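Local structure of aerobactin synthase IucC (Klebsiella pneumoniae, 6CN7) at residues A386-S391 with T397-L402; L131-S136 with E161-F166; D9-Q14 with Q110-R115. The protein probably catalyses the last, ATP-dependent step of aerobactin synthesis, joining a second N-acetyl-N-hydroxylysine to the citryl intermediate of this iron-chelating siderophore. The protein carries 5 engineered substitutions. All coordinates share one frame; numbering follows the deposited sequence.

Contact 1 (A386-S391 with T397-L402); sequences AYIDRS and TWLTQL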
loop_
_atom_site.group_PDB
_atom_site.type_symbol
_atom_site.label_atom_id
_atom_site.label_comp_id
_atom_site.label_asym_id
_atom_site.label_seq_id
_atom_site.Cartn_x
_atom_site.Cartn_y
_atom_site.Cartn_z
ATOM N N ALA A 386 -23.939 -25.404 -24.107
ATOM C CA ALA A 386 -23.851 -24.533 -25.273
ATOM C C ALA A 386 -22.815 -25.049 -26.262
ATOM O O ALA A 386 -23.070 -25.087 -27.472
ATOM C CB ALA A 386 -23.517 -23.106 -24.841
ATOM N N TYR A 387 -21.642 -25.451 -25.769
ATOM C CA TYR A 387 -20.638 -26.039 -26.649
ATOM C C TYR A 387 -21.175 -27.287 -27.335
ATOM O O TYR A 387 -20.956 -27.490 -28.534
ATOM C CB TYR A 387 -19.372 -26.373 -25.858
ATOM C CG TYR A 387 -18.596 -25.165 -25.387
ATOM C CD1 TYR A 387 -18.066 -24.258 -26.296
ATOM C CD2 TYR A 387 -18.377 -24.941 -24.037
ATOM C CE1 TYR A 387 -17.353 -23.155 -25.874
ATOM C CE2 TYR A 387 -17.663 -23.840 -23.602
ATOM C CZ TYR A 387 -17.154 -22.952 -24.526
ATOM O OH TYR A 387 -16.442 -21.853 -24.103
ATOM N N ILE A 388 -21.883 -28.136 -26.588
ATOM C CA ILE A 388 -22.383 -29.385 -27.153
ATOM C C ILE A 388 -23.369 -29.107 -28.278
ATOM O O ILE A 388 -23.325 -29.747 -29.335
ATOM C CB ILE A 388 -23.012 -30.250 -26.044
ATOM C CG1 ILE A 388 -21.909 -30.805 -25.138
ATOM C CG2 ILE A 388 -23.850 -31.384 -26.642
ATOM C CD1 ILE A 388 -22.416 -31.495 -23.893
ATOM N N ASP A 389 -24.277 -28.152 -28.071
ATOM C CA ASP A 389 -25.257 -27.831 -29.104
ATOM C C ASP A 389 -24.573 -27.379 -30.388
ATOM O O ASP A 389 -24.986 -27.761 -31.489
ATOM C CB ASP A 389 -26.219 -26.758 -28.601
ATOM C CG ASP A 389 -27.020 -27.211 -27.398
ATOM O OD1 ASP A 389 -27.139 -28.437 -27.189
ATOM O OD2 ASP A 389 -27.534 -26.342 -26.664
ATOM N N ARG A 390 -23.515 -26.573 -30.269
ATOM C CA ARG A 390 -22.824 -26.071 -31.448
ATOM C C ARG A 390 -21.957 -27.127 -32.117
ATOM O O ARG A 390 -21.647 -26.992 -33.305
ATOM C CB ARG A 390 -21.963 -24.866 -31.080
ATOM C CG ARG A 390 -22.770 -23.636 -30.770
ATOM C CD ARG A 390 -21.926 -22.393 -30.859
ATOM N NE ARG A 390 -22.682 -21.220 -30.444
ATOM C CZ ARG A 390 -22.161 -20.007 -30.320
ATOM N NH1 ARG A 390 -20.876 -19.805 -30.581
ATOM N NH2 ARG A 390 -22.931 -18.999 -29.934
ATOM N N SER A 391 -21.551 -28.166 -31.387
ATOM C CA SER A 391 -20.723 -29.203 -31.991
ATOM C C SER A 391 -21.527 -30.081 -32.939
ATOM O O SER A 391 -20.963 -30.657 -33.876
ATOM C CB SER A 391 -20.082 -30.062 -30.903
ATOM O OG SER A 391 -21.057 -30.840 -30.229
ATOM N N THR A 397 -20.604 -38.611 -27.077
ATOM C CA THR A 397 -19.442 -38.518 -27.961
ATOM C C THR A 397 -18.611 -37.279 -27.660
ATOM O O THR A 397 -17.384 -37.305 -27.805
ATOM C CB THR A 397 -19.883 -38.509 -29.425
ATOM O OG1 THR A 397 -20.589 -39.721 -29.722
ATOM C CG2 THR A 397 -18.682 -38.387 -30.360
ATOM N N TRP A 398 -19.261 -36.187 -27.260
ATOM C CA TRP A 398 -18.535 -34.969 -26.918
ATOM C C TRP A 398 -17.674 -35.186 -25.678
ATOM O O TRP A 398 -16.486 -34.840 -25.663
ATOM C CB TRP A 398 -19.529 -33.827 -26.701
ATOM C CG TRP A 398 -18.925 -32.461 -26.651
ATOM C CD1 TRP A 398 -18.902 -31.538 -27.655
ATOM C CD2 TRP A 398 -18.271 -31.853 -25.532
ATOM N NE1 TRP A 398 -18.271 -30.393 -27.232
ATOM C CE2 TRP A 398 -17.872 -30.562 -25.932
ATOM C CE3 TRP A 398 -17.981 -32.276 -24.232
ATOM C CZ2 TRP A 398 -17.198 -29.692 -25.079
ATOM C CZ3 TRP A 398 -17.312 -31.411 -23.387
ATOM C CH2 TRP A 398 -16.929 -30.134 -23.814
ATOM N N LEU A 399 -18.258 -35.771 -24.628
ATOM C CA LEU A 399 -17.497 -36.065 -23.418
ATOM C C LEU A 399 -16.327 -36.996 -23.710
ATOM O O LEU A 399 -15.221 -36.795 -23.195
ATOM C CB LEU A 399 -18.412 -36.678 -22.357
ATOM C CG LEU A 399 -19.169 -35.698 -21.459
ATOM C CD1 LEU A 399 -20.124 -34.839 -22.257
ATOM C CD2 LEU A 399 -19.925 -36.456 -20.382
ATOM N N THR A 400 -16.555 -38.033 -24.521
ATOM C CA THR A 400 -15.470 -38.946 -24.868
ATOM C C THR A 400 -14.309 -38.190 -25.501
ATOM O O THR A 400 -13.142 -38.429 -25.166
ATOM C CB THR A 400 -15.981 -40.037 -25.814
ATOM O OG1 THR A 400 -16.964 -40.833 -25.142
ATOM C CG2 THR A 400 -14.836 -40.941 -26.281
ATOM N N GLN A 401 -14.610 -37.271 -26.420
ATOM C CA GLN A 401 -13.564 -36.450 -27.022
ATOM C C GLN A 401 -12.819 -35.649 -25.960
ATOM O O GLN A 401 -11.586 -35.572 -25.979
ATOM C CB GLN A 401 -14.177 -35.520 -28.071
ATOM C CG GLN A 401 -13.170 -34.660 -28.822
ATOM C CD GLN A 401 -12.256 -35.475 -29.707
ATOM O OE1 GLN A 401 -12.472 -36.669 -29.919
ATOM N NE2 GLN A 401 -11.221 -34.830 -30.233
ATOM N N LEU A 402 -13.553 -35.046 -25.021
ATOM C CA LEU A 402 -12.915 -34.281 -23.954
ATOM C C LEU A 402 -11.970 -35.156 -23.138
ATOM O O LEU A 402 -10.865 -34.726 -22.784
ATOM C CB LEU A 402 -13.978 -33.660 -23.045
ATOM C CG LEU A 402 -13.475 -32.897 -21.814
ATOM C CD1 LEU A 402 -12.717 -31.642 -22.221
ATOM C CD2 LEU A 402 -14.634 -32.551 -20.898
#

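Contact 2 (L131-S136 with E161-F166); sequences LQCLLS and EYANTF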
loop_
_atom_site.group_PDB
_atom_site.type_symbol
_atom_site.label_atom_id
_atom_site.label_comp_id
_atom_site.label_asym_id
_atom_site.label_seq_id
_atom_site.Cartn_x
_atom_site.Cartn_y
_atom_site.Cartn_z
ATOM N N LEU A 131 -13.812 -13.799 -21.450
ATOM C CA LEU A 131 -14.470 -14.943 -20.829
ATOM C C LEU A 131 -13.663 -15.456 -19.644
ATOM O O LEU A 131 -14.224 -15.752 -18.582
ATOM C CB LEU A 131 -14.681 -16.052 -21.859
ATOM C CG LEU A 131 -15.283 -17.363 -21.340
ATOM C CD1 LEU A 131 -16.626 -17.128 -20.664
ATOM C CD2 LEU A 131 -15.429 -18.366 -22.476
ATOM N N GLN A 132 -12.368 -15.530 -19.790
ATOM C CA GLN A 132 -11.539 -15.944 -18.722
ATOM C C GLN A 132 -11.680 -15.033 -17.540
ATOM O O GLN A 132 -11.700 -15.486 -16.462
ATOM C CB GLN A 132 -10.096 -16.089 -19.128
ATOM C CG GLN A 132 -9.176 -16.327 -17.973
ATOM C CD GLN A 132 -7.778 -16.729 -18.291
ATOM O OE1 GLN A 132 -7.014 -16.985 -17.421
ATOM N NE2 GLN A 132 -7.458 -16.808 -19.524
ATOM N N CYS A 133 -11.789 -13.751 -17.758
ATOM C CA CYS A 133 -11.990 -12.800 -16.670
ATOM C C CYS A 133 -13.293 -13.061 -15.922
ATOM O O CYS A 133 -13.359 -12.855 -14.706
ATOM C CB CYS A 133 -11.982 -11.369 -17.212
ATOM S SG CYS A 133 -10.347 -10.731 -17.652
ATOM N N LEU A 134 -14.333 -13.513 -16.619
ATOM C CA LEU A 134 -15.657 -13.659 -16.031
ATOM C C LEU A 134 -15.868 -15.010 -15.360
ATOM O O LEU A 134 -16.981 -15.288 -14.898
ATOM C CB LEU A 134 -16.730 -13.438 -17.101
ATOM C CG LEU A 134 -16.724 -12.059 -17.769
ATOM C CD1 LEU A 134 -17.805 -11.997 -18.829
ATOM C CD2 LEU A 134 -16.914 -10.947 -16.746
ATOM N N LEU A 135 -14.838 -15.848 -15.285
ATOM C CA LEU A 135 -14.977 -17.128 -14.610
ATOM C C LEU A 135 -15.156 -16.921 -13.109
ATOM O O LEU A 135 -14.654 -15.958 -12.525
ATOM C CB LEU A 135 -13.760 -18.010 -14.883
ATOM C CG LEU A 135 -13.578 -18.466 -16.335
ATOM C CD1 LEU A 135 -12.267 -19.214 -16.484
ATOM C CD2 LEU A 135 -14.739 -19.334 -16.793
ATOM N N SER A 136 -15.880 -17.852 -12.482
ATOM C CA SER A 136 -16.230 -17.713 -11.072
ATOM C C SER A 136 -15.022 -17.830 -10.153
ATOM O O SER A 136 -15.087 -17.376 -9.007
ATOM C CB SER A 136 -17.264 -18.767 -10.678
ATOM O OG SER A 136 -18.428 -18.661 -11.477
ATOM N N GLU A 161 -11.372 -10.631 -12.167
ATOM C CA GLU A 161 -12.828 -10.544 -12.241
ATOM C C GLU A 161 -13.321 -9.144 -12.590
ATOM O O GLU A 161 -14.506 -8.989 -12.905
ATOM C CB GLU A 161 -13.466 -11.004 -10.926
ATOM C CG GLU A 161 -13.059 -10.218 -9.687
ATOM C CD GLU A 161 -11.860 -10.815 -8.982
ATOM O OE1 GLU A 161 -11.118 -11.597 -9.619
ATOM O OE2 GLU A 161 -11.665 -10.507 -7.786
ATOM N N TYR A 162 -12.455 -8.128 -12.549
ATOM C CA TYR A 162 -12.831 -6.784 -12.968
ATOM C C TYR A 162 -12.381 -6.447 -14.384
ATOM O O TYR A 162 -12.884 -5.477 -14.961
ATOM C CB TYR A 162 -12.265 -5.752 -11.984
ATOM C CG TYR A 162 -12.773 -5.947 -10.573
ATOM C CD1 TYR A 162 -13.981 -5.398 -10.167
ATOM C CD2 TYR A 162 -12.050 -6.690 -9.649
ATOM C CE1 TYR A 162 -14.455 -5.580 -8.880
ATOM C CE2 TYR A 162 -12.513 -6.875 -8.360
ATOM C CZ TYR A 162 -13.716 -6.319 -7.980
ATOM O OH TYR A 162 -14.176 -6.508 -6.695
ATOM N N ALA A 163 -11.447 -7.213 -14.948
ATOM C CA ALA A 163 -11.076 -7.098 -16.361
ATOM C C ALA A 163 -10.548 -5.704 -16.696
ATOM O O ALA A 163 -10.774 -5.183 -17.789
ATOM C CB ALA A 163 -12.254 -7.459 -17.268
ATOM N N ASN A 164 -9.840 -5.095 -15.754
ATOM C CA ASN A 164 -9.193 -3.819 -16.006
ATOM C C ASN A 164 -7.751 -4.035 -16.454
ATOM O O ASN A 164 -7.132 -5.065 -16.174
ATOM C CB ASN A 164 -9.228 -2.940 -14.759
ATOM C CG ASN A 164 -10.594 -2.326 -14.518
ATOM O OD1 ASN A 164 -11.264 -1.888 -15.454
ATOM N ND2 ASN A 164 -11.016 -2.295 -13.262
ATOM N N THR A 165 -7.219 -3.045 -17.160
ATOM C CA THR A 165 -5.875 -3.110 -17.708
ATOM C C THR A 165 -4.970 -2.104 -17.007
ATOM O O THR A 165 -5.428 -1.201 -16.303
ATOM C CB THR A 165 -5.887 -2.850 -19.216
ATOM O OG1 THR A 165 -6.386 -1.530 -19.474
ATOM C CG2 THR A 165 -6.758 -3.868 -19.928
ATOM N N PHE A 166 -3.666 -2.265 -17.216
ATOM C CA PHE A 166 -2.698 -1.390 -16.573
ATOM C C PHE A 166 -1.350 -1.536 -17.261
ATOM O O PHE A 166 -1.060 -2.551 -17.901
ATOM C CB PHE A 166 -2.576 -1.694 -15.075
ATOM C CG PHE A 166 -2.322 -3.147 -14.763
ATOM C CD1 PHE A 166 -3.378 -4.034 -14.618
ATOM C CD2 PHE A 166 -1.029 -3.624 -14.610
ATOM C CE1 PHE A 166 -3.149 -5.367 -14.327
ATOM C CE2 PHE A 166 -0.795 -4.957 -14.320
ATOM C CZ PHE A 166 -1.856 -5.828 -14.178
#

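Contact 3 (D9-Q14 with Q110-R115); sequences DFVNRQ and QLLKAR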
loop_
_atom_site.group_PDB
_atom_site.type_symbol
_atom_site.label_atom_id
_atom_site.label_comp_id
_atom_site.label_asym_id
_atom_site.label_seq_id
_atom_site.Cartn_x
_atom_site.Cartn_y
_atom_site.Cartn_z
ATOM N N ASP A 9 -28.223 -10.429 -1.611
ATOM C CA ASP A 9 -28.745 -11.663 -1.034
ATOM C C ASP A 9 -28.372 -12.869 -1.883
ATOM O O ASP A 9 -28.045 -13.934 -1.346
ATOM C CB ASP A 9 -30.262 -11.574 -0.881
ATOM C CG ASP A 9 -30.870 -12.871 -0.390
ATOM O OD1 ASP A 9 -30.644 -13.226 0.787
ATOM O OD2 ASP A 9 -31.567 -13.539 -1.181
ATOM N N PHE A 10 -28.417 -12.724 -3.210
ATOM C CA PHE A 10 -28.055 -13.836 -4.081
ATOM C C PHE A 10 -26.599 -14.235 -3.885
ATOM O O PHE A 10 -26.276 -15.426 -3.820
ATOM C CB PHE A 10 -28.314 -13.465 -5.541
ATOM C CG PHE A 10 -27.926 -14.539 -6.518
ATOM C CD1 PHE A 10 -28.792 -15.581 -6.804
ATOM C CD2 PHE A 10 -26.696 -14.504 -7.156
ATOM C CE1 PHE A 10 -28.438 -16.571 -7.702
ATOM C CE2 PHE A 10 -26.336 -15.489 -8.057
ATOM C CZ PHE A 10 -27.210 -16.525 -8.329
ATOM N N VAL A 11 -25.704 -13.252 -3.779
ATOM C CA VAL A 11 -24.283 -13.561 -3.660
ATOM C C VAL A 11 -23.981 -14.179 -2.299
ATOM O O VAL A 11 -23.122 -15.062 -2.183
ATOM C CB VAL A 11 -23.444 -12.296 -3.915
ATOM C CG1 VAL A 11 -21.970 -12.577 -3.702
ATOM C CG2 VAL A 11 -23.667 -11.803 -5.335
ATOM N N ASN A 12 -24.673 -13.727 -1.250
ATOM C CA ASN A 12 -24.465 -14.311 0.070
ATOM C C ASN A 12 -24.999 -15.736 0.132
ATOM O O ASN A 12 -24.374 -16.613 0.740
ATOM C CB ASN A 12 -25.124 -13.446 1.144
ATOM C CG ASN A 12 -24.169 -12.429 1.737
ATOM O OD1 ASN A 12 -23.383 -12.744 2.633
ATOM N ND2 ASN A 12 -24.234 -11.198 1.244
ATOM N N ARG A 13 -26.153 -15.990 -0.490
ATOM C CA ARG A 13 -26.707 -17.341 -0.497
ATOM C C ARG A 13 -25.802 -18.302 -1.256
ATOM O O ARG A 13 -25.529 -19.413 -0.788
ATOM C CB ARG A 13 -28.110 -17.333 -1.103
ATOM C CG ARG A 13 -29.158 -16.743 -0.183
ATOM C CD ARG A 13 -30.565 -16.881 -0.739
ATOM N NE ARG A 13 -31.541 -16.309 0.186
ATOM C CZ ARG A 13 -32.169 -16.989 1.140
ATOM N NH1 ARG A 13 -31.946 -18.288 1.308
ATOM N NH2 ARG A 13 -33.030 -16.367 1.934
ATOM N N GLN A 14 -25.322 -17.889 -2.431
ATOM C CA GLN A 14 -24.432 -18.751 -3.201
ATOM C C GLN A 14 -23.178 -19.091 -2.403
ATOM O O GLN A 14 -22.712 -20.236 -2.423
ATOM C CB GLN A 14 -24.059 -18.080 -4.524
ATOM C CG GLN A 14 -25.242 -17.794 -5.444
ATOM C CD GLN A 14 -25.816 -19.041 -6.085
ATOM O OE1 GLN A 14 -26.946 -19.433 -5.798
ATOM N NE2 GLN A 14 -25.048 -19.665 -6.969
ATOM N N GLN A 110 -19.364 -8.130 -8.865
ATOM C CA GLN A 110 -18.914 -7.674 -10.176
ATOM C C GLN A 110 -19.300 -8.670 -11.264
ATOM O O GLN A 110 -19.824 -8.286 -12.318
ATOM C CB GLN A 110 -17.401 -7.455 -10.163
ATOM C CG GLN A 110 -16.852 -6.905 -11.470
ATOM C CD GLN A 110 -17.439 -5.551 -11.815
ATOM O OE1 GLN A 110 -17.739 -4.747 -10.932
ATOM N NE2 GLN A 110 -17.621 -5.298 -13.103
ATOM N N LEU A 111 -19.040 -9.957 -11.030
ATOM C CA LEU A 111 -19.368 -10.969 -12.029
ATOM C C LEU A 111 -20.866 -11.008 -12.294
ATOM O O LEU A 111 -21.300 -11.187 -13.438
ATOM C CB LEU A 111 -18.866 -12.339 -11.568
ATOM C CG LEU A 111 -17.346 -12.463 -11.419
ATOM C CD1 LEU A 111 -16.964 -13.798 -10.801
ATOM C CD2 LEU A 111 -16.659 -12.288 -12.764
ATOM N N LEU A 112 -21.673 -10.838 -11.247
ATOM C CA LEU A 112 -23.121 -10.823 -11.423
ATOM C C LEU A 112 -23.552 -9.655 -12.301
ATOM O O LEU A 112 -24.397 -9.814 -13.190
ATOM C CB LEU A 112 -23.803 -10.759 -10.055
ATOM C CG LEU A 112 -25.321 -10.946 -9.997
ATOM C CD1 LEU A 112 -25.741 -12.291 -10.570
ATOM C CD2 LEU A 112 -25.789 -10.816 -8.560
ATOM N N LYS A 113 -22.977 -8.472 -12.070
ATOM C CA LYS A 113 -23.313 -7.310 -12.887
ATOM C C LYS A 113 -22.820 -7.476 -14.321
ATOM O O LYS A 113 -23.539 -7.151 -15.272
ATOM C CB LYS A 113 -22.724 -6.044 -12.262
ATOM N N ALA A 114 -21.597 -7.983 -14.499
ATOM C CA ALA A 114 -21.007 -8.075 -15.829
ATOM C C ALA A 114 -21.604 -9.195 -16.670
ATOM O O ALA A 114 -21.511 -9.139 -17.902
ATOM C CB ALA A 114 -19.494 -8.275 -15.721
ATOM N N ARG A 115 -22.209 -10.202 -16.044
ATOM C CA ARG A 115 -22.759 -11.346 -16.757
ATOM C C ARG A 115 -24.278 -11.283 -16.894
ATOM O O ARG A 115 -24.896 -12.285 -17.266
ATOM C CB ARG A 115 -22.342 -12.641 -16.055
ATOM C CG ARG A 115 -20.852 -12.937 -16.194
ATOM C CD ARG A 115 -20.387 -14.039 -15.257
ATOM N NE ARG A 115 -21.094 -15.296 -15.477
ATOM C CZ ARG A 115 -20.673 -16.479 -15.042
ATOM N NH1 ARG A 115 -21.390 -17.566 -15.290
ATOM N NH2 ARG A 115 -19.531 -16.585 -14.373
#

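Contact 1 (A386-S391 with T397-L402)
Trp398 lays its indole against Ile388 between two consecutive helices joined by a short loop, helix 383-391 and the long helix 395-417. The axes of segments 386-391 and 397-402 run at 108°, 11.0 Å apart at closest approach, and the indole reaches between them. With chi1 at -167° the ring swings off opposite the Trp398 backbone N and meets the shorter helix. There CG1 of Ile388 sits over one face in a CH-pi contact, 3.8 Å from the centroid of the five-membered ring and 13° off the ring normal. Farther along the isoleucine, CD1 comes loosely to CD1 of Leu399, at 4.4 Å. Tyr387 takes part through its base: CB lies 4.0 Å from CZ2 of Trp398, while the phenol leads away toward helix 120-124 and a bound MES molecule, probably from the crystallisation liquor. The indole N-H is used beyond the two segments, in a hydrogen bond to the carbonyl of Gly435; this bond and the packed face together would limit rotation of the ring. At the edge of the pyrrole part lies Ser391, whose OG donates a 2.7 Å hydrogen bond to the carbonyl O of Ile388 and approaches CD1 of Trp398 to 3.4 Å.

Contact 2 (L131-S136 with E161-F166)
Cys133, on helix 128-133, meets segment 161-166 twice, once through its carbonyl and once through its side chain, close to a short 3-10 turn that leads toward strand 165-174. The polar part is a CA-H...O contact: CA of Glu161 lies 3.4 Å from O of Cys133, with an angle of 167° at the hydrogen, nearly straight. The two backbones come close here, the CA atoms of Cys133 and Glu161 being 5.0 Å apart.

The apolar part joins SG of Cys133 to the methyl CB of Ala163 at 3.8 Å. CB of Cys133 is almost as near to that methyl, at 3.9 Å, so the cysteine lies alongside it rather than touching with sulfur alone. The left-handed backbone of Ala163 (phi 60°, psi 35°) accompanies a turn of the chain after the 3-10 segment, with CB toward Cys133.

CB of Glu161 points away from segment 131-136, and its carboxylate is engaged outside the two segments, in a salt bridge with Arg147. With no conventional hydrogen bond between the segments, their direct contact, within the IucA/IucC family region, combines one weak C-H...O interaction with dispersion between sulfur and methyl.

Contact 3 (D9-Q14 with Q110-R115)
Leu112 reaches from helix 91-114 to the N-terminal helix 4-25, where Phe10 and Val11 receive it. Its CB points toward that helix, and CG is held anti to the backbone N (chi1 -171°), which extends the side chain toward helix 4-25. The backbones themselves stay well separated, with 8.3 Å between the CA atoms of Leu112 and Val11. From CG the chain forks, and the two methyls make the contact. One branch, CD1, comes to the Phe10 ring, 4.1 Å from CE2. The other, CD2, touches both partners: it lies 4.0 Å from CD2 of Phe10 and also 4.0 Å from CG2 of Val11. Phe10 and Leu112 are inclined to one another, whereas Val11 and Leu112 pass in opposite directions. From within its own helix, CG of Gln14 lies over one face of the Phe10 ring, toward its rim, 3.6 Å above the plane.

On the same helix Arg13 NE forms a salt bridge with Asp9 OD2 at 3.1 Å, one turn apart. Val11 extends the packing along helix 91-114 to Leu105, Asp108 and Leu109, while Asn12 bonds through OD1 to N of Ala76, at the start of helix 76-87, bringing a third helix against helix 4-25.

Overall arrangement
Contacts 1 and 2 are buried, whereas contact 3 is only partly so. Contact 2 lies nearest the centre of the chain, about 14 Å from it, against 21 and 23 Å for contacts 3 and 1. Both outer contacts pair helices through side chains, with an indole face in contact 1 and leucine methyls against a phenyl ring and a valine in contact 3; contact 2 brings two backbones together, with a C-H...O contact and a sulfur-methyl contact. Contact 2 also touches both others: Leu131 packs on the Tyr387 hydroxyl of contact 1, and the carbonyl of Leu134 receives a weak hydrogen bond from Arg115 of contact 3. Contacts 1 and 3 stay about 11 Å apart at their nearest atoms.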